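Local coordinates for protein profilin (Schizosaccharomyces pombe, PDB 3D9Y) that binds monomeric actin and shapes the actin cytoskeleton, preventing polymerization at high concentration and enhancing it at low, and is essential for cytokinesis in fission yeast, at residues T14-R19 against P108-K113; Q4-T9 against E116-Y121; A49-P54 against C90-L95; T60-A65 against Y69-A74. One frame throughout, in Å; residues are numbered along the deposited sequence.

Contact 1 of 4, residues T14-R19 against P108-K113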
loop_
_atom_site.group_PDB
_atom_site.type_symbol
_atom_site.label_atom_id
_atom_site.label_comp_id
_atom_site.label_asym_id
_atom_site.label_seq_id
_atom_site.Cartn_x
_atom_site.Cartn_y
_atom_site.Cartn_z
ATOM N N THR A 14 11.597 -4.684 -8.640
ATOM C CA THR A 14 11.181 -4.154 -9.935
ATOM C C THR A 14 11.927 -2.883 -10.341
ATOM O O THR A 14 11.956 -2.541 -11.521
ATOM C CB THR A 14 9.688 -3.803 -9.953
ATOM O OG1 THR A 14 9.444 -2.686 -9.071
ATOM C CG2 THR A 14 8.846 -5.015 -9.553
ATOM N N GLY A 15 12.459 -2.142 -9.368
ATOM C CA GLY A 15 13.101 -0.857 -9.651
ATOM C C GLY A 15 12.136 0.317 -9.762
ATOM O O GLY A 15 12.566 1.453 -9.960
ATOM N N LYS A 16 10.836 0.054 -9.608
ATOM C CA LYS A 16 9.798 1.077 -9.761
ATOM C C LYS A 16 9.167 1.492 -8.424
ATOM O O LYS A 16 8.500 2.527 -8.340
ATOM C CB LYS A 16 8.684 0.571 -10.688
ATOM C CG LYS A 16 9.136 -0.051 -12.018
ATOM C CD LYS A 16 9.546 0.956 -13.055
ATOM C CE LYS A 16 9.773 0.257 -14.409
ATOM N NZ LYS A 16 10.066 1.205 -15.507
ATOM N N ILE A 17 9.342 0.658 -7.403
ATOM C CA ILE A 17 8.758 0.852 -6.089
ATOM C C ILE A 17 9.906 0.847 -5.110
ATOM O O ILE A 17 10.623 -0.136 -5.034
ATOM C CB ILE A 17 7.783 -0.280 -5.762
ATOM C CG1 ILE A 17 6.538 -0.140 -6.647
ATOM C CG2 ILE A 17 7.410 -0.278 -4.272
ATOM C CD1 ILE A 17 5.643 -1.375 -6.685
ATOM N N ASP A 18 10.080 1.943 -4.379
ATOM C CA ASP A 18 11.305 2.138 -3.590
ATOM C C ASP A 18 11.144 1.818 -2.097
ATOM O O ASP A 18 12.143 1.580 -1.405
ATOM C CB ASP A 18 11.908 3.534 -3.834
ATOM C CG ASP A 18 11.024 4.663 -3.351
ATOM O OD1 ASP A 18 9.828 4.435 -3.133
ATOM O OD2 ASP A 18 11.533 5.792 -3.187
ATOM N N ARG A 19 9.901 1.773 -1.613
ATOM C CA ARG A 19 9.598 1.286 -0.257
ATOM C C ARG A 19 8.286 0.515 -0.308
ATOM O O ARG A 19 7.429 0.803 -1.149
ATOM C CB ARG A 19 9.484 2.431 0.768
ATOM C CG ARG A 19 10.374 3.648 0.529
ATOM C CD ARG A 19 10.292 4.634 1.695
ATOM N NE ARG A 19 11.241 4.302 2.758
ATOM C CZ ARG A 19 11.243 4.843 3.978
ATOM N NH1 ARG A 19 10.349 5.764 4.329
ATOM N NH2 ARG A 19 12.159 4.461 4.858
ATOM N N PRO A 108 2.769 6.851 -12.078
ATOM C CA PRO A 108 1.827 6.346 -11.071
ATOM C C PRO A 108 1.096 5.097 -11.564
ATOM O O PRO A 108 0.821 4.177 -10.777
ATOM C CB PRO A 108 0.853 7.519 -10.876
ATOM C CG PRO A 108 1.602 8.712 -11.322
ATOM C CD PRO A 108 2.498 8.260 -12.420
ATOM N N GLY A 109 0.802 5.076 -12.860
ATOM C CA GLY A 109 0.213 3.927 -13.511
ATOM C C GLY A 109 1.075 2.692 -13.381
ATOM O O GLY A 109 0.542 1.597 -13.238
ATOM N N GLU A 110 2.401 2.862 -13.444
ATOM C CA GLU A 110 3.336 1.739 -13.290
ATOM C C GLU A 110 3.287 1.110 -11.907
ATOM O O GLU A 110 3.159 -0.095 -11.789
ATOM C CB GLU A 110 4.777 2.172 -13.552
ATOM C CG GLU A 110 5.145 2.275 -15.002
ATOM C CD GLU A 110 6.581 2.722 -15.177
ATOM O OE1 GLU A 110 6.911 3.830 -14.686
ATOM O OE2 GLU A 110 7.366 1.967 -15.797
ATOM N N ALA A 111 3.394 1.933 -10.864
ATOM C CA ALA A 111 3.362 1.421 -9.492
ATOM C C ALA A 111 2.009 0.787 -9.193
ATOM O O ALA A 111 1.943 -0.277 -8.573
ATOM C CB ALA A 111 3.668 2.526 -8.492
ATOM N N ALA A 112 0.931 1.418 -9.649
ATOM C CA ALA A 112 -0.396 0.825 -9.490
ATOM C C ALA A 112 -0.505 -0.534 -10.178
ATOM O O ALA A 112 -1.013 -1.489 -9.596
ATOM C CB ALA A 112 -1.462 1.761 -10.011
ATOM N N LYS A 113 -0.048 -0.622 -11.425
ATOM C CA LYS A 113 -0.183 -1.863 -12.204
ATOM C C LYS A 113 0.571 -3.009 -11.528
ATOM O O LYS A 113 0.041 -4.106 -11.375
ATOM C CB LYS A 113 0.317 -1.665 -13.640
ATOM C CG LYS A 113 -0.677 -0.911 -14.529
ATOM C CD LYS A 113 -0.012 -0.292 -15.767
ATOM C CE LYS A 113 -0.939 0.679 -16.483
ATOM N NZ LYS A 113 -0.204 1.667 -17.336
#

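Contact 2 of 4, residues Q4-T9 against E116-Y121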
loop_
_atom_site.group_PDB
_atom_site.type_symbol
_atom_site.label_atom_id
_atom_site.label_comp_id
_atom_site.label_asym_id
_atom_site.label_seq_id
_atom_site.Cartn_x
_atom_site.Cartn_y
_atom_site.Cartn_z
ATOM N N GLN A 4 8.474 -11.231 3.550
ATOM C CA GLN A 4 9.555 -10.281 3.259
ATOM C C GLN A 4 10.023 -10.393 1.805
ATOM O O GLN A 4 10.401 -9.398 1.199
ATOM C CB GLN A 4 10.738 -10.457 4.217
ATOM C CG GLN A 4 11.792 -9.344 4.113
ATOM C CD GLN A 4 11.220 -7.958 4.418
ATOM O OE1 GLN A 4 10.402 -7.803 5.315
ATOM N NE2 GLN A 4 11.653 -6.953 3.667
ATOM N N ALA A 5 9.997 -11.604 1.257
ATOM C CA ALA A 5 10.407 -11.828 -0.129
ATOM C C ALA A 5 9.462 -11.148 -1.110
ATOM O O ALA A 5 9.874 -10.725 -2.184
ATOM C CB ALA A 5 10.471 -13.293 -0.423
ATOM N N TYR A 6 8.186 -11.081 -0.755
ATOM C CA TYR A 6 7.226 -10.333 -1.557
ATOM C C TYR A 6 7.606 -8.849 -1.603
ATOM O O TYR A 6 7.531 -8.208 -2.647
ATOM C CB TYR A 6 5.797 -10.543 -1.027
ATOM C CG TYR A 6 5.146 -11.808 -1.537
ATOM C CD1 TYR A 6 4.424 -11.807 -2.720
ATOM C CD2 TYR A 6 5.245 -13.005 -0.835
ATOM C CE1 TYR A 6 3.824 -12.964 -3.199
ATOM C CE2 TYR A 6 4.645 -14.167 -1.301
ATOM C CZ TYR A 6 3.941 -14.139 -2.488
ATOM O OH TYR A 6 3.339 -15.280 -2.961
ATOM N N VAL A 7 8.037 -8.300 -0.476
ATOM C CA VAL A 7 8.450 -6.900 -0.432
ATOM C C VAL A 7 9.738 -6.679 -1.233
ATOM O O VAL A 7 9.790 -5.829 -2.127
ATOM C CB VAL A 7 8.625 -6.416 1.034
ATOM C CG1 VAL A 7 9.391 -5.102 1.091
ATOM C CG2 VAL A 7 7.267 -6.277 1.695
ATOM N N ASP A 8 10.763 -7.471 -0.919
ATOM C CA ASP A 8 12.105 -7.251 -1.455
ATOM C C ASP A 8 12.213 -7.645 -2.924
ATOM O O ASP A 8 12.687 -6.863 -3.755
ATOM C CB ASP A 8 13.137 -8.012 -0.621
ATOM C CG ASP A 8 13.324 -7.434 0.781
ATOM O OD1 ASP A 8 12.955 -6.259 1.047
ATOM O OD2 ASP A 8 13.862 -8.166 1.640
ATOM N N THR A 9 11.771 -8.853 -3.249
ATOM C CA THR A 9 11.933 -9.391 -4.591
ATOM C C THR A 9 10.825 -8.909 -5.519
ATOM O O THR A 9 11.092 -8.377 -6.595
ATOM C CB THR A 9 11.967 -10.943 -4.565
ATOM O OG1 THR A 9 13.106 -11.387 -3.816
ATOM C CG2 THR A 9 12.043 -11.523 -5.975
ATOM N N GLU A 116 -1.286 -3.763 -7.991
ATOM C CA GLU A 116 -2.592 -4.404 -8.257
ATOM C C GLU A 116 -2.422 -5.840 -8.763
ATOM O O GLU A 116 -3.197 -6.712 -8.426
ATOM C CB GLU A 116 -3.406 -3.593 -9.265
ATOM C CG GLU A 116 -3.840 -2.202 -8.752
ATOM C CD GLU A 116 -5.097 -2.176 -7.862
ATOM O OE1 GLU A 116 -5.699 -3.234 -7.578
ATOM O OE2 GLU A 116 -5.492 -1.053 -7.440
ATOM N N ALA A 117 -1.418 -6.062 -9.601
ATOM C CA ALA A 117 -1.157 -7.391 -10.159
ATOM C C ALA A 117 -0.714 -8.352 -9.070
ATOM O O ALA A 117 -1.200 -9.491 -9.010
ATOM C CB ALA A 117 -0.115 -7.298 -11.256
ATOM N N LEU A 118 0.186 -7.907 -8.191
ATOM C CA LEU A 118 0.618 -8.739 -7.068
ATOM C C LEU A 118 -0.571 -9.066 -6.151
ATOM O O LEU A 118 -0.671 -10.162 -5.637
ATOM C CB LEU A 118 1.760 -8.079 -6.278
ATOM C CG LEU A 118 2.515 -8.968 -5.297
ATOM C CD1 LEU A 118 3.163 -10.175 -6.008
ATOM C CD2 LEU A 118 3.546 -8.166 -4.505
ATOM N N ALA A 119 -1.461 -8.101 -5.954
ATOM C CA ALA A 119 -2.690 -8.324 -5.177
ATOM C C ALA A 119 -3.601 -9.378 -5.816
ATOM O O ALA A 119 -4.075 -10.289 -5.137
ATOM C CB ALA A 119 -3.430 -7.013 -5.000
ATOM N N ASP A 120 -3.826 -9.248 -7.124
ATOM C CA ASP A 120 -4.627 -10.205 -7.890
ATOM C C ASP A 120 -4.049 -11.605 -7.813
ATOM O O ASP A 120 -4.789 -12.572 -7.676
ATOM C CB ASP A 120 -4.719 -9.778 -9.353
ATOM C CG ASP A 120 -5.679 -8.636 -9.576
ATOM O OD1 ASP A 120 -6.547 -8.395 -8.703
ATOM O OD2 ASP A 120 -5.581 -7.982 -10.643
ATOM N N TYR A 121 -2.727 -11.700 -7.942
ATOM C CA TYR A 121 -2.008 -12.977 -7.737
ATOM C C TYR A 121 -2.326 -13.563 -6.368
ATOM O O TYR A 121 -2.782 -14.696 -6.261
ATOM C CB TYR A 121 -0.506 -12.772 -7.884
ATOM C CG TYR A 121 0.350 -13.970 -7.554
ATOM C CD1 TYR A 121 0.524 -15.005 -8.468
ATOM C CD2 TYR A 121 1.030 -14.060 -6.341
ATOM C CE1 TYR A 121 1.335 -16.098 -8.174
ATOM C CE2 TYR A 121 1.835 -15.142 -6.041
ATOM C CZ TYR A 121 2.000 -16.161 -6.965
ATOM O OH TYR A 121 2.809 -17.241 -6.675
#

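Contact 3 of 4, residues A49-P54 against C90-L95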
loop_
_atom_site.group_PDB
_atom_site.type_symbol
_atom_site.label_atom_id
_atom_site.label_comp_id
_atom_site.label_asym_id
_atom_site.label_seq_id
_atom_site.Cartn_x
_atom_site.Cartn_y
_atom_site.Cartn_z
ATOM N N ALA A 49 -9.444 0.581 8.303
ATOM C CA ALA A 49 -10.759 1.222 8.418
ATOM C C ALA A 49 -11.139 1.995 7.150
ATOM O O ALA A 49 -12.310 2.030 6.765
ATOM C CB ALA A 49 -10.797 2.140 9.628
ATOM N N GLY A 50 -10.150 2.604 6.496
ATOM C CA GLY A 50 -10.362 3.298 5.224
ATOM C C GLY A 50 -11.000 2.456 4.133
ATOM O O GLY A 50 -11.864 2.926 3.404
ATOM N N PHE A 51 -10.578 1.201 4.006
ATOM C CA PHE A 51 -11.148 0.335 2.975
ATOM C C PHE A 51 -12.628 0.039 3.240
ATOM O O PHE A 51 -13.380 -0.252 2.310
ATOM C CB PHE A 51 -10.346 -0.966 2.853
ATOM C CG PHE A 51 -9.016 -0.776 2.194
ATOM C CD1 PHE A 51 -8.935 -0.582 0.822
ATOM C CD2 PHE A 51 -7.848 -0.767 2.941
ATOM C CE1 PHE A 51 -7.696 -0.398 0.200
ATOM C CE2 PHE A 51 -6.605 -0.588 2.309
ATOM C CZ PHE A 51 -6.542 -0.394 0.956
ATOM N N GLN A 52 -13.033 0.142 4.504
ATOM C CA GLN A 52 -14.426 -0.076 4.909
ATOM C C GLN A 52 -15.312 1.149 4.635
ATOM O O GLN A 52 -16.538 1.030 4.633
ATOM C CB GLN A 52 -14.506 -0.431 6.402
ATOM C CG GLN A 52 -13.593 -1.577 6.858
ATOM C CD GLN A 52 -13.503 -1.714 8.379
ATOM O OE1 GLN A 52 -13.041 -2.736 8.888
ATOM N NE2 GLN A 52 -13.941 -0.685 9.110
ATOM N N ASP A 53 -14.697 2.324 4.443
ATOM C CA ASP A 53 -15.432 3.568 4.109
ATOM C C ASP A 53 -14.546 4.459 3.224
ATOM O O ASP A 53 -14.012 5.486 3.668
ATOM C CB ASP A 53 -15.869 4.301 5.376
ATOM C CG ASP A 53 -16.693 5.557 5.086
ATOM O OD1 ASP A 53 -17.119 5.772 3.926
ATOM O OD2 ASP A 53 -16.931 6.331 6.035
ATOM N N PRO A 54 -14.348 4.042 1.973
ATOM C CA PRO A 54 -13.359 4.722 1.134
ATOM C C PRO A 54 -13.517 6.246 0.954
ATOM O O PRO A 54 -12.504 6.947 0.988
ATOM C CB PRO A 54 -13.445 3.957 -0.182
ATOM C CG PRO A 54 -13.921 2.586 0.223
ATOM C CD PRO A 54 -14.954 2.898 1.270
ATOM N N CYS A 90 -1.989 1.560 -2.243
ATOM C CA CYS A 90 -2.449 0.592 -1.256
ATOM C C CYS A 90 -3.548 -0.277 -1.872
ATOM O O CYS A 90 -4.541 0.238 -2.366
ATOM C CB CYS A 90 -2.995 1.301 -0.034
ATOM S SG CYS A 90 -1.850 2.451 0.739
ATOM N N VAL A 91 -3.378 -1.595 -1.800
ATOM C CA VAL A 91 -4.306 -2.510 -2.449
ATOM C C VAL A 91 -4.631 -3.662 -1.503
ATOM O O VAL A 91 -3.733 -4.348 -1.002
ATOM C CB VAL A 91 -3.749 -3.042 -3.768
ATOM C CG1 VAL A 91 -4.802 -3.872 -4.495
ATOM C CG2 VAL A 91 -3.300 -1.884 -4.658
ATOM N N ALA A 92 -5.922 -3.866 -1.266
ATOM C CA ALA A 92 -6.380 -4.908 -0.346
ATOM C C ALA A 92 -6.617 -6.244 -1.056
ATOM O O ALA A 92 -7.178 -6.294 -2.156
ATOM C CB ALA A 92 -7.649 -4.443 0.363
ATOM N N THR A 93 -6.177 -7.324 -0.420
ATOM C CA THR A 93 -6.476 -8.690 -0.865
ATOM C C THR A 93 -7.517 -9.267 0.098
ATOM O O THR A 93 -8.151 -8.517 0.843
ATOM C CB THR A 93 -5.196 -9.572 -0.921
ATOM O OG1 THR A 93 -4.682 -9.806 0.399
ATOM C CG2 THR A 93 -4.126 -8.919 -1.764
ATOM N N LYS A 94 -7.708 -10.585 0.096
ATOM C CA LYS A 94 -8.661 -11.195 1.013
ATOM C C LYS A 94 -8.214 -11.009 2.458
ATOM O O LYS A 94 -9.015 -10.651 3.321
ATOM C CB LYS A 94 -8.840 -12.684 0.698
ATOM C CG LYS A 94 -10.017 -13.322 1.415
ATOM C CD LYS A 94 -10.187 -14.792 1.056
ATOM C CE LYS A 94 -9.212 -15.683 1.816
ATOM N NZ LYS A 94 -9.411 -17.138 1.533
ATOM N N LEU A 95 -6.930 -11.238 2.706
ATOM C CA LEU A 95 -6.372 -11.239 4.054
ATOM C C LEU A 95 -5.356 -10.128 4.341
ATOM O O LEU A 95 -4.983 -9.931 5.497
ATOM C CB LEU A 95 -5.714 -12.598 4.322
ATOM C CG LEU A 95 -6.612 -13.829 4.160
ATOM C CD1 LEU A 95 -5.829 -15.089 4.478
ATOM C CD2 LEU A 95 -7.861 -13.746 5.031
#

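Contact 4 of 4, residues T60-A65 against Y69-A74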
loop_
_atom_site.group_PDB
_atom_site.type_symbol
_atom_site.label_atom_id
_atom_site.label_comp_id
_atom_site.label_asym_id
_atom_site.label_seq_id
_atom_site.Cartn_x
_atom_site.Cartn_y
_atom_site.Cartn_z
ATOM N N THR A 60 -9.434 12.700 5.228
ATOM C CA THR A 60 -8.338 12.434 6.171
ATOM C C THR A 60 -6.975 12.464 5.499
ATOM O O THR A 60 -5.973 12.803 6.122
ATOM C CB THR A 60 -8.494 11.052 6.827
ATOM O OG1 THR A 60 -8.460 10.032 5.820
ATOM C CG2 THR A 60 -9.802 10.968 7.590
ATOM N N GLY A 61 -6.942 12.106 4.222
ATOM C CA GLY A 61 -5.685 11.782 3.562
ATOM C C GLY A 61 -5.228 10.406 3.992
ATOM O O GLY A 61 -5.921 9.715 4.741
ATOM N N ILE A 62 -4.048 10.016 3.527
ATOM C CA ILE A 62 -3.485 8.709 3.829
ATOM C C ILE A 62 -2.222 8.930 4.660
ATOM O O ILE A 62 -1.258 9.513 4.171
ATOM C CB ILE A 62 -3.119 7.951 2.531
ATOM C CG1 ILE A 62 -4.330 7.865 1.586
ATOM C CG2 ILE A 62 -2.592 6.561 2.865
ATOM C CD1 ILE A 62 -3.959 7.810 0.131
ATOM N N ILE A 63 -2.234 8.486 5.916
ATOM C CA ILE A 63 -1.101 8.699 6.819
ATOM C C ILE A 63 -0.342 7.394 7.024
ATOM O O ILE A 63 -0.864 6.463 7.637
ATOM C CB ILE A 63 -1.541 9.259 8.193
ATOM C CG1 ILE A 63 -2.429 10.503 8.001
ATOM C CG2 ILE A 63 -0.317 9.591 9.037
ATOM C CD1 ILE A 63 -2.686 11.313 9.264
ATOM N N LEU A 64 0.881 7.327 6.500
ATOM C CA LEU A 64 1.736 6.138 6.645
ATOM C C LEU A 64 3.204 6.547 6.803
ATOM O O LEU A 64 3.678 7.469 6.132
ATOM C CB LEU A 64 1.584 5.209 5.439
ATOM C CG LEU A 64 0.175 4.699 5.110
ATOM C CD1 LEU A 64 0.080 4.271 3.671
ATOM C CD2 LEU A 64 -0.222 3.562 6.027
ATOM N N ALA A 65 3.911 5.854 7.694
ATOM C CA ALA A 65 5.302 6.170 8.013
ATOM C C ALA A 65 5.472 7.655 8.332
ATOM O O ALA A 65 6.395 8.308 7.849
ATOM C CB ALA A 65 6.221 5.748 6.868
ATOM N N TYR A 69 -0.293 11.769 2.776
ATOM C CA TYR A 69 -0.428 11.882 1.327
ATOM C C TYR A 69 -1.826 12.375 0.978
ATOM O O TYR A 69 -2.793 12.096 1.697
ATOM C CB TYR A 69 -0.206 10.534 0.645
ATOM C CG TYR A 69 1.164 9.953 0.878
ATOM C CD1 TYR A 69 2.137 9.966 -0.120
ATOM C CD2 TYR A 69 1.493 9.397 2.099
ATOM C CE1 TYR A 69 3.396 9.455 0.110
ATOM C CE2 TYR A 69 2.749 8.870 2.337
ATOM C CZ TYR A 69 3.699 8.905 1.340
ATOM O OH TYR A 69 4.938 8.373 1.569
ATOM N N ILE A 70 -1.914 13.101 -0.127
ATOM C CA ILE A 70 -3.183 13.550 -0.671
ATOM C C ILE A 70 -3.829 12.385 -1.407
ATOM O O ILE A 70 -3.219 11.821 -2.312
ATOM C CB ILE A 70 -2.970 14.713 -1.658
ATOM C CG1 ILE A 70 -2.351 15.914 -0.934
ATOM C CG2 ILE A 70 -4.275 15.083 -2.348
ATOM N N THR A 71 -5.055 12.032 -1.011
ATOM C CA THR A 71 -5.779 10.918 -1.615
ATOM C C THR A 71 -6.229 11.279 -3.044
ATOM O O THR A 71 -6.848 12.331 -3.263
ATOM C CB THR A 71 -7.015 10.546 -0.750
ATOM O OG1 THR A 71 -6.618 10.347 0.619
ATOM C CG2 THR A 71 -7.686 9.312 -1.263
ATOM N N ILE A 72 -5.914 10.415 -4.012
ATOM C CA ILE A 72 -6.345 10.622 -5.401
ATOM C C ILE A 72 -7.296 9.532 -5.908
ATOM O O ILE A 72 -8.013 9.726 -6.893
ATOM C CB ILE A 72 -5.145 10.792 -6.367
ATOM C CG1 ILE A 72 -4.277 9.532 -6.397
ATOM C CG2 ILE A 72 -4.346 12.057 -5.985
ATOM C CD1 ILE A 72 -3.291 9.477 -7.511
ATOM N N ARG A 73 -7.302 8.391 -5.222
ATOM C CA ARG A 73 -8.261 7.331 -5.482
ATOM C C ARG A 73 -8.581 6.633 -4.176
ATOM O O ARG A 73 -7.682 6.361 -3.373
ATOM C CB ARG A 73 -7.706 6.326 -6.490
ATOM C CG ARG A 73 -8.629 5.133 -6.740
ATOM C CD ARG A 73 -8.190 4.338 -7.962
ATOM N NE ARG A 73 -8.344 5.095 -9.201
ATOM C CZ ARG A 73 -9.504 5.332 -9.818
ATOM N NH1 ARG A 73 -10.650 4.882 -9.318
ATOM N NH2 ARG A 73 -9.521 6.043 -10.937
ATOM N N ALA A 74 -9.868 6.367 -3.953
ATOM C CA ALA A 74 -10.291 5.547 -2.816
ATOM C C ALA A 74 -11.569 4.772 -3.158
ATOM O O ALA A 74 -12.637 5.358 -3.366
ATOM C CB ALA A 74 -10.476 6.402 -1.585
HETATM O O HOH W 1 5.400 7.066 4.002
#

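Contact 1 of 4, residues T14-R19 against P108-K113
In the profilin fold the N- and C-terminal helices lie on the same face of the central antiparallel sheet, and here the loop that leads from helix 3-12 into strand 19-24 is tied to the first turns of helix 108-125 by Lys16 and Glu110, with Ile17 and Ala111 packing beneath them. The polar half is a salt bridge: Lys16 NZ donates to Glu110 OE2 at 2.8 Å, meeting that oxygen on its syn side but 26° out of the carboxylate plane. The two side chains cross obliquely. Lys16 bends at chi2 (-77°), which lays its outer methylenes against the acid as well, CE coming to 3.3 Å from Glu110 OE2. Glu110 reaches out with an extended chain beyond CG, and its other oxygen, OE1, takes the backbone N of Leu107 just ahead of the helix, so the carboxylate is held from both its oxygens and is unlikely to swing away from the lysine.

The start of the loop is shaped by an ST turn, in which Thr14 OG1 accepts from Lys16 N at 3.1 Å; Gly15, between them, takes the positive phi with which the chain leaves the preceding helix. Below the ion pair the contact turns apolar and buried. Ile17 also rests on Ile114 and Thr115 of the long helix and on Ser100 of strand 96-102, while Ala111 packs on Tyr102 and Ile89 of the sheet. Between these two residues the nearest side-chain atoms are Ile17 CG1 and Ala111 CB, 4.3 Å apart.

Contact 2 of 4, residues Q4-T9 against E116-Y121
Tyr6 reaches from helix 3-12 across to helix 108-125 and meets Leu118 and Tyr121 there. Its CB leaves the backbone in the direction of the other helix, and CG stands anti to the carbonyl carbon (chi1 -83°), which sends the ring across to helix 108-125. Farther along, CD1 is the first ring atom to touch, lying 3.9 Å from Leu118 CD1 and 4.1 Å from Leu118 CD2, so both methyls of the leucine meet this one corner of the ring. CE1 bridges the two partners: it is 4.0 Å from Leu118 CD1 and 4.1 Å from Tyr121 CE2. Leu118 CD1 approaches in the plane of the ring, at its edge and not over a face. At the tip, Tyr6 OH lies 3.4 Å from Tyr121 CE2, in the plane of the Tyr121 ring and at its edge. The two tyrosine side chains cross at about a right angle, and their meeting is van der Waals packing of an oxygen and a ring edge against a ring carbon.

With an alanine in place of Tyr6, the methyls of Leu118 and the CE2 edge of Tyr121 would probably lose the cover they receive from helix 3-12.

Within the first helix Gln4 NE2 donates to Asp8 OD1 one turn on, and also to Ala33 O. The ring of Tyr6 meets that of Trp3 and its side chain touches Ile22 of strand 19-24, while Leu118 packs on Ser10 and Leu11; the contact thus joins the terminal helices side by side at the surface, on one face of the sheet.

Contact 3 of 4, residues A49-P54 against C90-L95
The last turn of helix 41-52 passes over the end of strand 86-92, with the CA atoms of Phe51 and Ala92 the nearest across the gap at 7.8 Å. That separation is filled by one aromatic side chain. Phe51 points toward the strand, its CG anti to the carbonyl carbon (chi1 -73°), and the ring lies with one face against Ala92 and its CZ end against Cys90, two strand residues that turn their CB atoms to the helix while Val91 between them turns away.

Ala92 lies over the ring. Its CB sits 4.0 Å above the plane, centred on the ring and only 10° off the normal, a CH-pi contact nearly straight onto the pi cloud; CE1 and CD1 are the ring carbons it approaches most closely. Cys90 is met differently. Its carbonyl oxygen lies at the edge of the ring, in plane, 3.9 Å from Phe51 CZ, and its CB is 4.1 Å from the same atom. Replacing Phe51 by an alanine would probably leave the methyl of Ala92 without its aromatic face and open a gap between helix and strand.

Arg25 touches both Phe51 and Ala92, and on the other side of the strand Val91 faces helix 108-125 through Thr115 and Glu116. Backbone hydrogen bonds join Cys90 to Ile79 of strand 78-83 and Ala92 to Arg77 just ahead of it. With all four touching residues buried, the two segments meet through apolar burial and dispersion, the CH-pi contact included, and the carbonyl oxygen probably gains a little from the weakly positive hydrogens at the ring edge.

Contact 4 of 4, residues T60-A65 against Y69-A74
Ile62 and Tyr69 form the tight part of this contact, an antiparallel hydrogen-bonded pair. Ile62 N donates to Tyr69 O at 3.0 Å and Tyr69 N returns the bond to Ile62 O at 2.8 Å; both are nearly straight, at 169° and 174°. Their side chains leave on the same face of the sheet, with the CB atoms 4.3 Å apart. Just before the pair the packing stays close: Gly61 CA lies 3.5 Å from Tyr69 O, and a side chain on this residue would run into that carbonyl. Thr71 OG1, which bonds to Met57 O of helix 56-60, also touches Gly61 CA and sits 3.5 Å from Ile62 CG1, the side chains of Ile62 and Thr71 crossing at about a right angle.

Toward the hairpin turn the direct bonding gives way to a water. It donates to Leu64 O at 2.8 Å and is also hydrogen-bonded to Tyr69 OH. The water lies in the ring plane at the hydroxyl end, whereas Ile62 O meets the edge farther back, at CD2. On the opposite face Ile63 and Ile70 point away from the contact and are exposed.

Farther along strand 67-74, Ile72 and Arg73 both face Tyr80 of strand 78-83, a classic beta bulge. Strands 62-64 and 67-74, with their axes 148° apart in direction, thus make a beta hairpin at one edge of profilin's central antiparallel sheet.

In the fold
Contacts 1 and 2 both use helix 108-125, their centres 11 Å apart: contact 1 ties down its start, and contact 2 joins its middle to helix 3-12. Contact 3 packs helix 41-52 on the middle strand, and contact 4 forms an edge of the same sheet; contacts 2 and 4, the most distant pair, lie on opposite sides of the chain's centre, about 21 Å apart between centres. Strand 86-92 links the halves, since Val91 packs on Ala119 (CG1 to CB 3.5 Å), while Cys90 on its other face meets Leu64, SG to CD1 4.0 Å. Contacts 3 and 4 touch where Pro54 O lies 3.3 Å from Ala74 CB. Helices thus cover both faces of one sheet, as in other profilins.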